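Local atomic coordinates of plasmin and fibronectin-binding protein A (Streptococcus pneumoniae, PDB entry 4MR0), a protein that acts as a surface adhesin and invasin of pneumococcus, binding human fibronectin, plasmin, plasminogen and serum albumin. Residues His129-Ala134 with Gly156-Lys161; Thr179-Ile184 with Thr220-Gly225. All coordinates share one frame; numbering follows the deposited sequence.

Interaction 1. Residues His129-Ala134 with Gly156-Lys161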
ATOM      1  N   HIS A 129      26.483   6.929  19.550  1.00 24.83           N
ATOM      2  CA  HIS A 129      25.848   7.391  20.778  1.00 23.98           C
ATOM      3  C   HIS A 129      24.334   7.265  20.603  1.00 23.95           C
ATOM      4  O   HIS A 129      23.807   7.549  19.531  1.00 21.79           O
ATOM      5  CB  HIS A 129      26.210   8.858  21.032  1.00 24.19           C
ATOM      6  CG  HIS A 129      25.489   9.473  22.194  1.00 25.28           C
ATOM      7  ND1 HIS A 129      25.872   9.269  23.504  1.00 28.74           N
ATOM      8  CD2 HIS A 129      24.400  10.276  22.243  1.00 25.24           C
ATOM      9  CE1 HIS A 129      25.048   9.921  24.308  1.00 25.74           C
ATOM     10  NE2 HIS A 129      24.146  10.539  23.567  1.00 25.61           N
ATOM     11  N   ASP A 130      23.635   6.842  21.649  1.00 23.51           N
ATOM     12  CA  ASP A 130      22.183   6.717  21.562  1.00 23.79           C
ATOM     13  C   ASP A 130      21.574   8.108  21.704  1.00 23.01           C
ATOM     14  O   ASP A 130      21.543   8.674  22.794  1.00 23.48           O
ATOM     15  CB  ASP A 130      21.664   5.783  22.664  1.00 24.14           C
ATOM     16  CG  ASP A 130      20.154   5.662  22.663  1.00 25.64           C
ATOM     17  OD1 ASP A 130      19.533   5.927  21.612  1.00 22.05           O
ATOM     18  OD2 ASP A 130      19.586   5.291  23.712  1.00 25.38           O
ATOM     19  N   ASP A 131      21.092   8.659  20.595  1.00 21.48           N
ATOM     20  CA  ASP A 131      20.507   9.998  20.601  1.00 20.99           C
ATOM     21  C   ASP A 131      19.011  10.072  20.881  1.00 19.33           C
ATOM     22  O   ASP A 131      18.422  11.147  20.784  1.00 19.02           O
ATOM     23  CB  ASP A 131      20.779  10.699  19.267  1.00 22.56           C
ATOM     24  CG  ASP A 131      22.222  11.120  19.115  1.00 24.94           C
ATOM     25  OD1 ASP A 131      22.974  11.044  20.108  1.00 24.54           O
ATOM     26  OD2 ASP A 131      22.604  11.538  18.005  1.00 24.76           O
ATOM     27  N   ARG A 132      18.392   8.949  21.229  1.00 19.09           N
ATOM     28  CA  ARG A 132      16.957   8.955  21.496  1.00 18.65           C
ATOM     29  C   ARG A 132      16.514   9.982  22.542  1.00 19.40           C
ATOM     30  O   ARG A 132      15.650  10.815  22.271  1.00 19.18           O
ATOM     31  CB  ARG A 132      16.475   7.574  21.943  1.00 18.17           C
ATOM     32  CG  ARG A 132      14.952   7.518  22.132  1.00 18.39           C
ATOM     33  CD  ARG A 132      14.536   6.381  23.044  1.00 20.65           C
ATOM     34  NE  ARG A 132      15.102   6.521  24.383  1.00 20.80           N
ATOM     35  CZ  ARG A 132      14.725   7.439  25.272  1.00 23.50           C
ATOM     36  NH1 ARG A 132      13.769   8.305  24.972  1.00 18.58           N
ATOM     37  NH2 ARG A 132      15.316   7.494  26.465  1.00 22.52           N
ATOM     38  N   GLN A 133      17.098   9.933  23.736  1.00 19.72           N
ATOM     39  CA  GLN A 133      16.686  10.866  24.783  1.00 22.16           C
ATOM     40  C   GLN A 133      16.831  12.326  24.375  1.00 22.01           C
ATOM     41  O   GLN A 133      15.990  13.155  24.722  1.00 22.74           O
ATOM     42  CB  GLN A 133      17.471  10.616  26.075  1.00 24.79           C
ATOM     43  CG  GLN A 133      16.880  11.336  27.288  1.00 28.75           C
ATOM     44  CD  GLN A 133      15.445  10.919  27.572  1.00 31.71           C
ATOM     45  OE1 GLN A 133      14.513  11.717  27.456  1.00 34.97           O
ATOM     46  NE2 GLN A 133      15.264   9.661  27.947  1.00 32.35           N
ATOM     47  N   ALA A 134      17.899  12.645  23.648  1.00 21.05           N
ATOM     48  CA  ALA A 134      18.124  14.015  23.200  1.00 20.95           C
ATOM     49  C   ALA A 134      17.018  14.424  22.231  1.00 20.83           C
ATOM     50  O   ALA A 134      16.469  15.527  22.321  1.00 20.31           O
ATOM     51  CB  ALA A 134      19.491  14.129  22.521  1.00 21.59           C
ATOM     52  N   GLY A 156      24.164  14.236   9.808  1.00 24.25           N
ATOM     53  CA  GLY A 156      24.645  13.253  10.760  1.00 24.17           C
ATOM     54  C   GLY A 156      23.826  11.982  10.776  1.00 24.51           C
ATOM     55  O   GLY A 156      22.883  11.830  10.003  1.00 25.22           O
ATOM     56  N   THR A 157      24.197  11.057  11.653  1.00 25.11           N
ATOM     57  CA  THR A 157      23.471   9.799  11.783  1.00 24.89           C
ATOM     58  C   THR A 157      23.042   9.695  13.236  1.00 23.45           C
ATOM     59  O   THR A 157      23.872   9.639  14.139  1.00 23.69           O
ATOM     60  CB  THR A 157      24.351   8.601  11.402  1.00 24.49           C
ATOM     61  OG1 THR A 157      24.825   8.777  10.064  1.00 30.62           O
ATOM     62  CG2 THR A 157      23.553   7.311  11.469  1.00 25.33           C
ATOM     63  N   TYR A 158      21.732   9.682  13.454  1.00 22.60           N
ATOM     64  CA  TYR A 158      21.178   9.634  14.796  1.00 20.27           C
ATOM     65  C   TYR A 158      20.652   8.262  15.176  1.00 20.55           C
ATOM     66  O   TYR A 158      19.565   7.866  14.767  1.00 18.84           O
ATOM     67  CB  TYR A 158      20.070  10.675  14.900  1.00 19.80           C
ATOM     68  CG  TYR A 158      20.557  12.059  14.540  1.00 21.29           C
ATOM     69  CD1 TYR A 158      21.132  12.886  15.504  1.00 19.79           C
ATOM     70  CD2 TYR A 158      20.499  12.519  13.224  1.00 19.92           C
ATOM     71  CE1 TYR A 158      21.639  14.135  15.170  1.00 19.89           C
ATOM     72  CE2 TYR A 158      21.007  13.770  12.875  1.00 21.91           C
ATOM     73  CZ  TYR A 158      21.575  14.571  13.855  1.00 19.47           C
ATOM     74  OH  TYR A 158      22.080  15.803  13.523  1.00 21.51           O
ATOM     75  N   LEU A 159      21.439   7.537  15.961  1.00 19.15           N
ATOM     76  CA  LEU A 159      21.057   6.209  16.411  1.00 19.50           C
ATOM     77  C   LEU A 159      20.038   6.308  17.545  1.00 19.12           C
ATOM     78  O   LEU A 159      20.170   7.162  18.424  1.00 19.40           O
ATOM     79  CB  LEU A 159      22.293   5.461  16.924  1.00 21.04           C
ATOM     80  CG  LEU A 159      22.049   4.147  17.672  1.00 21.17           C
ATOM     81  CD1 LEU A 159      21.592   3.078  16.691  1.00 20.99           C
ATOM     82  CD2 LEU A 159      23.330   3.711  18.388  1.00 20.60           C
ATOM     83  N   VAL A 160      19.010   5.460  17.510  1.00 17.81           N
ATOM     84  CA  VAL A 160      18.023   5.424  18.591  1.00 17.40           C
ATOM     85  C   VAL A 160      17.871   3.980  19.046  1.00 17.24           C
ATOM     86  O   VAL A 160      17.721   3.076  18.226  1.00 18.91           O
ATOM     87  CB  VAL A 160      16.636   5.992  18.179  1.00 18.00           C
ATOM     88  CG1 VAL A 160      16.765   7.476  17.868  1.00 17.17           C
ATOM     89  CG2 VAL A 160      16.058   5.218  16.995  1.00 16.25           C
ATOM     90  N   LYS A 161      17.932   3.758  20.352  1.00 16.90           N
ATOM     91  CA  LYS A 161      17.815   2.405  20.878  1.00 18.10           C
ATOM     92  C   LYS A 161      16.438   2.090  21.448  1.00 18.46           C
ATOM     93  O   LYS A 161      16.209   0.999  21.984  1.00 19.19           O
ATOM     94  CB  LYS A 161      18.896   2.145  21.927  1.00 19.75           C
ATOM     95  CG  LYS A 161      20.304   2.117  21.341  1.00 23.86           C
ATOM     96  CD  LYS A 161      21.251   1.382  22.274  1.00 27.58           C
ATOM     97  CE  LYS A 161      22.667   1.364  21.740  1.00 31.27           C
ATOM     98  NZ  LYS A 161      23.537   0.502  22.598  1.00 34.02           N
TER
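With CG trans to the backbone N (chi1 177°), the carboxylate of Asp130 swings over the end of strand 156-160, and OD1 accepts the backbone N of Lys161 at 3.0 Å. Asp131 turns the other way: its CG stands beside its own backbone N (chi1 -73°), which sends OD2 to within 3.2 Å of CD1 of Tyr158, the carboxylate and ring planes 49° apart. OD1 of Asp130 has a second donor, the backbone N of Arg132 at 3.3 Å, two residues on, which makes an Asx turn at the start of helix 132-143. The two N-H groups reach this oxygen from opposite faces of the carboxylate, so one oxygen joins the first turn of the helix to the chain leaving the strand. These residues belong to the N-terminal end of the right-handed parallel beta-helix, where helix 132-143 lies against the first coils, as in pectate lyase-like proteins. The backbone adds its own link: Asp131 N donates to Leu159 O at 2.8 Å. The buried carboxylate of Asp131 is held by the backbone N atoms of Val124 and Gly125, one on each oxygen, and this fixes OD2 beside the tyrosine ring; Tyr158 OH is bonded to Pro154 O. Apolar contact comes from Arg132, whose CA meets CG1 of Val160 at 3.9 Å while its guanidinium group, the chain bent at chi3, lies off the strand. CB and CG of Lys161 slant across the carboxylate of Asp130, CB 3.7 Å from Asp130 OD2, whereas Lys161 NZ, 6.3 Å from that oxygen, is too far for a salt bridge.

Interaction 2. Residues Thr179-Ile184 with Thr220-Gly225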
ATOM      1  N   THR A 179      20.418  11.262   8.846  1.00 20.77           N
ATOM      2  CA  THR A 179      19.866   9.913   8.809  1.00 20.36           C
ATOM      3  C   THR A 179      19.501   9.432  10.212  1.00 21.37           C
ATOM      4  O   THR A 179      20.308   9.513  11.139  1.00 20.68           O
ATOM      5  CB  THR A 179      20.880   8.894   8.214  1.00 21.23           C
ATOM      6  OG1 THR A 179      21.117   9.195   6.835  1.00 22.32           O
ATOM      7  CG2 THR A 179      20.342   7.477   8.332  1.00 21.78           C
ATOM      8  N   ILE A 180      18.281   8.935  10.368  1.00 19.96           N
ATOM      9  CA  ILE A 180      17.863   8.409  11.653  1.00 20.64           C
ATOM     10  C   ILE A 180      18.108   6.908  11.564  1.00 21.10           C
ATOM     11  O   ILE A 180      17.541   6.229  10.707  1.00 21.31           O
ATOM     12  CB  ILE A 180      16.382   8.748  11.918  1.00 22.56           C
ATOM     13  CG1 ILE A 180      16.263  10.260  12.148  1.00 23.92           C
ATOM     14  CG2 ILE A 180      15.865   7.979  13.128  1.00 21.79           C
ATOM     15  CD1 ILE A 180      14.879  10.740  12.450  1.00 30.35           C
ATOM     16  N   LEU A 181      18.984   6.395  12.426  1.00 19.88           N
ATOM     17  CA  LEU A 181      19.324   4.975  12.407  1.00 19.16           C
ATOM     18  C   LEU A 181      18.567   4.145  13.434  1.00 18.97           C
ATOM     19  O   LEU A 181      18.678   4.369  14.641  1.00 17.43           O
ATOM     20  CB  LEU A 181      20.833   4.802  12.619  1.00 19.53           C
ATOM     21  CG  LEU A 181      21.382   3.372  12.646  1.00 20.53           C
ATOM     22  CD1 LEU A 181      21.101   2.671  11.321  1.00 19.16           C
ATOM     23  CD2 LEU A 181      22.886   3.415  12.931  1.00 20.50           C
ATOM     24  N   ASN A 182      17.806   3.168  12.956  1.00 18.85           N
ATOM     25  CA  ASN A 182      17.044   2.318  13.860  1.00 17.31           C
ATOM     26  C   ASN A 182      17.909   1.313  14.618  1.00 18.03           C
ATOM     27  O   ASN A 182      18.420   0.348  14.038  1.00 17.92           O
ATOM     28  CB  ASN A 182      15.953   1.571  13.100  1.00 17.32           C
ATOM     29  CG  ASN A 182      15.167   0.644  13.998  1.00 17.94           C
ATOM     30  OD1 ASN A 182      15.112   0.853  15.213  1.00 17.05           O
ATOM     31  ND2 ASN A 182      14.542  -0.374  13.410  1.00 16.26           N
ATOM     32  N   GLY A 183      18.060   1.544  15.920  1.00 16.84           N
ATOM     33  CA  GLY A 183      18.849   0.654  16.753  1.00 18.69           C
ATOM     34  C   GLY A 183      17.991  -0.068  17.778  1.00 19.59           C
ATOM     35  O   GLY A 183      18.499  -0.594  18.769  1.00 18.84           O
ATOM     36  N   ILE A 184      16.681  -0.090  17.542  1.00 20.46           N
ATOM     37  CA  ILE A 184      15.746  -0.743  18.451  1.00 19.56           C
ATOM     38  C   ILE A 184      15.810  -2.254  18.230  1.00 20.66           C
ATOM     39  O   ILE A 184      15.261  -2.780  17.260  1.00 20.52           O
ATOM     40  CB  ILE A 184      14.313  -0.230  18.205  1.00 20.87           C
ATOM     41  CG1 ILE A 184      14.318   1.303  18.187  1.00 20.67           C
ATOM     42  CG2 ILE A 184      13.381  -0.712  19.308  1.00 19.42           C
ATOM     43  CD1 ILE A 184      13.035   1.922  17.654  1.00 21.15           C
ATOM     44  N   THR A 220      16.751  10.779   5.853  1.00 17.81           N
ATOM     45  CA  THR A 220      16.592   9.359   5.623  1.00 17.72           C
ATOM     46  C   THR A 220      16.281   8.688   6.946  1.00 18.15           C
ATOM     47  O   THR A 220      16.684   9.177   8.009  1.00 18.11           O
ATOM     48  CB  THR A 220      17.912   8.748   5.081  1.00 19.14           C
ATOM     49  OG1 THR A 220      18.234   9.337   3.814  1.00 21.58           O
ATOM     50  CG2 THR A 220      17.795   7.237   4.936  1.00 18.86           C
ATOM     51  N   ILE A 221      15.534   7.593   6.881  1.00 14.98           N
ATOM     52  CA  ILE A 221      15.243   6.802   8.068  1.00 16.01           C
ATOM     53  C   ILE A 221      15.709   5.414   7.665  1.00 16.50           C
ATOM     54  O   ILE A 221      15.118   4.795   6.791  1.00 17.23           O
ATOM     55  CB  ILE A 221      13.738   6.746   8.413  1.00 14.29           C
ATOM     56  CG1 ILE A 221      13.238   8.134   8.812  1.00 14.93           C
ATOM     57  CG2 ILE A 221      13.509   5.767   9.563  1.00 14.24           C
ATOM     58  CD1 ILE A 221      11.736   8.182   9.158  1.00 17.29           C
ATOM     59  N   ASP A 222      16.806   4.961   8.264  1.00 17.02           N
ATOM     60  CA  ASP A 222      17.352   3.643   7.972  1.00 17.37           C
ATOM     61  C   ASP A 222      16.665   2.681   8.931  1.00 17.96           C
ATOM     62  O   ASP A 222      17.002   2.614  10.108  1.00 18.96           O
ATOM     63  CB  ASP A 222      18.861   3.635   8.229  1.00 18.93           C
ATOM     64  CG  ASP A 222      19.538   2.367   7.739  1.00 20.51           C
ATOM     65  OD1 ASP A 222      18.858   1.330   7.636  1.00 20.90           O
ATOM     66  OD2 ASP A 222      20.761   2.407   7.470  1.00 25.66           O
ATOM     67  N   MET A 223      15.700   1.932   8.434  1.00 16.22           N
ATOM     68  CA  MET A 223      14.993   1.010   9.295  1.00 18.03           C
ATOM     69  C   MET A 223      15.898  -0.159   9.699  1.00 18.85           C
ATOM     70  O   MET A 223      15.508  -1.027  10.486  1.00 16.80           O
ATOM     71  CB  MET A 223      13.714   0.565   8.596  1.00 16.01           C
ATOM     72  CG  MET A 223      12.767   1.742   8.343  1.00 16.96           C
ATOM     73  SD  MET A 223      11.219   1.349   7.442  1.00 10.33           S
ATOM     74  CE  MET A 223      11.939   1.420   5.669  1.00 18.53           C
ATOM     75  N   ASN A 224      17.108  -0.155   9.133  1.00 20.37           N
ATOM     76  CA  ASN A 224      18.176  -1.103   9.461  1.00 20.39           C
ATOM     77  C   ASN A 224      17.813  -2.588   9.426  1.00 20.98           C
ATOM     78  O   ASN A 224      18.278  -3.365  10.265  1.00 21.63           O
ATOM     79  CB  ASN A 224      18.689  -0.713  10.855  1.00 20.57           C
ATOM     80  CG  ASN A 224      20.147  -1.077  11.094  1.00 22.72           C
ATOM     81  OD1 ASN A 224      20.907  -1.337  10.160  1.00 21.09           O
ATOM     82  ND2 ASN A 224      20.548  -1.069  12.366  1.00 19.33           N
ATOM     83  N   GLY A 225      17.027  -2.993   8.436  1.00 21.01           N
ATOM     84  CA  GLY A 225      16.609  -4.383   8.366  1.00 20.81           C
ATOM     85  C   GLY A 225      17.353  -5.369   7.482  1.00 20.76           C
ATOM     86  O   GLY A 225      16.915  -6.511   7.357  1.00 22.09           O
TER
HETATM   87  O   HOH W   1      20.091  11.235   4.725  1.00 30.07           O
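Thr179 and Thr220 stand side by side and point the same way, on adjacent coils of the right-handed parallel beta-helix. Strands 179-182 and 220-222 run parallel as successive rungs, the axes of these short segments 4.6 Å apart at their closest. Both threonines set OG1 beside their own backbone N, and the two hydroxyls donate to one water, 3.1 Å from Thr179 OG1 and 2.8 Å from Thr220 OG1. Farther along the same face, Leu181 and Asp222 also lie alongside each other, and the methyl CD1 of Leu181 rests against the carboxylate of Asp222 and, crossing it at a slant, against the amide of Asn224. On the other face the stacked pair is Ile180 and Ile221, whose side chains meet loosely and pack with Tyr216 of strand 211-217 in the interior. Between these pairs the rungs are joined by the backbone ladder Ile180 N to Thr220 O, Asp222 N to Ile180 O and Asn182 N to Asp222 O. Where the strands end, two asparagines take over. Asn182, with CG trans to its N (chi1 178°), points toward the neighbouring coil; its buried amide donates through ND2 to Met223 O, from 46° above that carbonyl plane, and also to Ser191 OG. Its OD1 accepts Ile184 N at 3.0 Å, an Asx turn just after the strand ends. Asn224 answers from just beyond strand 220-222, with its OD1 bonded to Asn236 ND2 and its ND2 donating to Asn182 O at 3.1 Å, the acceptor only 13° out of the amide plane of Asn224.

Overall arrangement
From the N terminus, the chain passes through 129-134 into helix 132-143, and interaction 1 closes the first loop when strand 156-160 comes back beside the helix start. The chain then continues to strand 178-182, and interaction 2 closes a second loop of 35 intervening residues at strand 220-222. The loops follow in series, neither enclosing nor crossing the other. Their centres lie 10 Å apart, and they meet directly because strands 156-160 and 178-182 are parallel neighbours: Tyr158 N lies 2.7 Å from Thr179 O, probably a hydrogen bond. Together the contacts tie the N-terminal helix to three successive rungs, 156-160, 178-182 and 220-222, of the beta-helix.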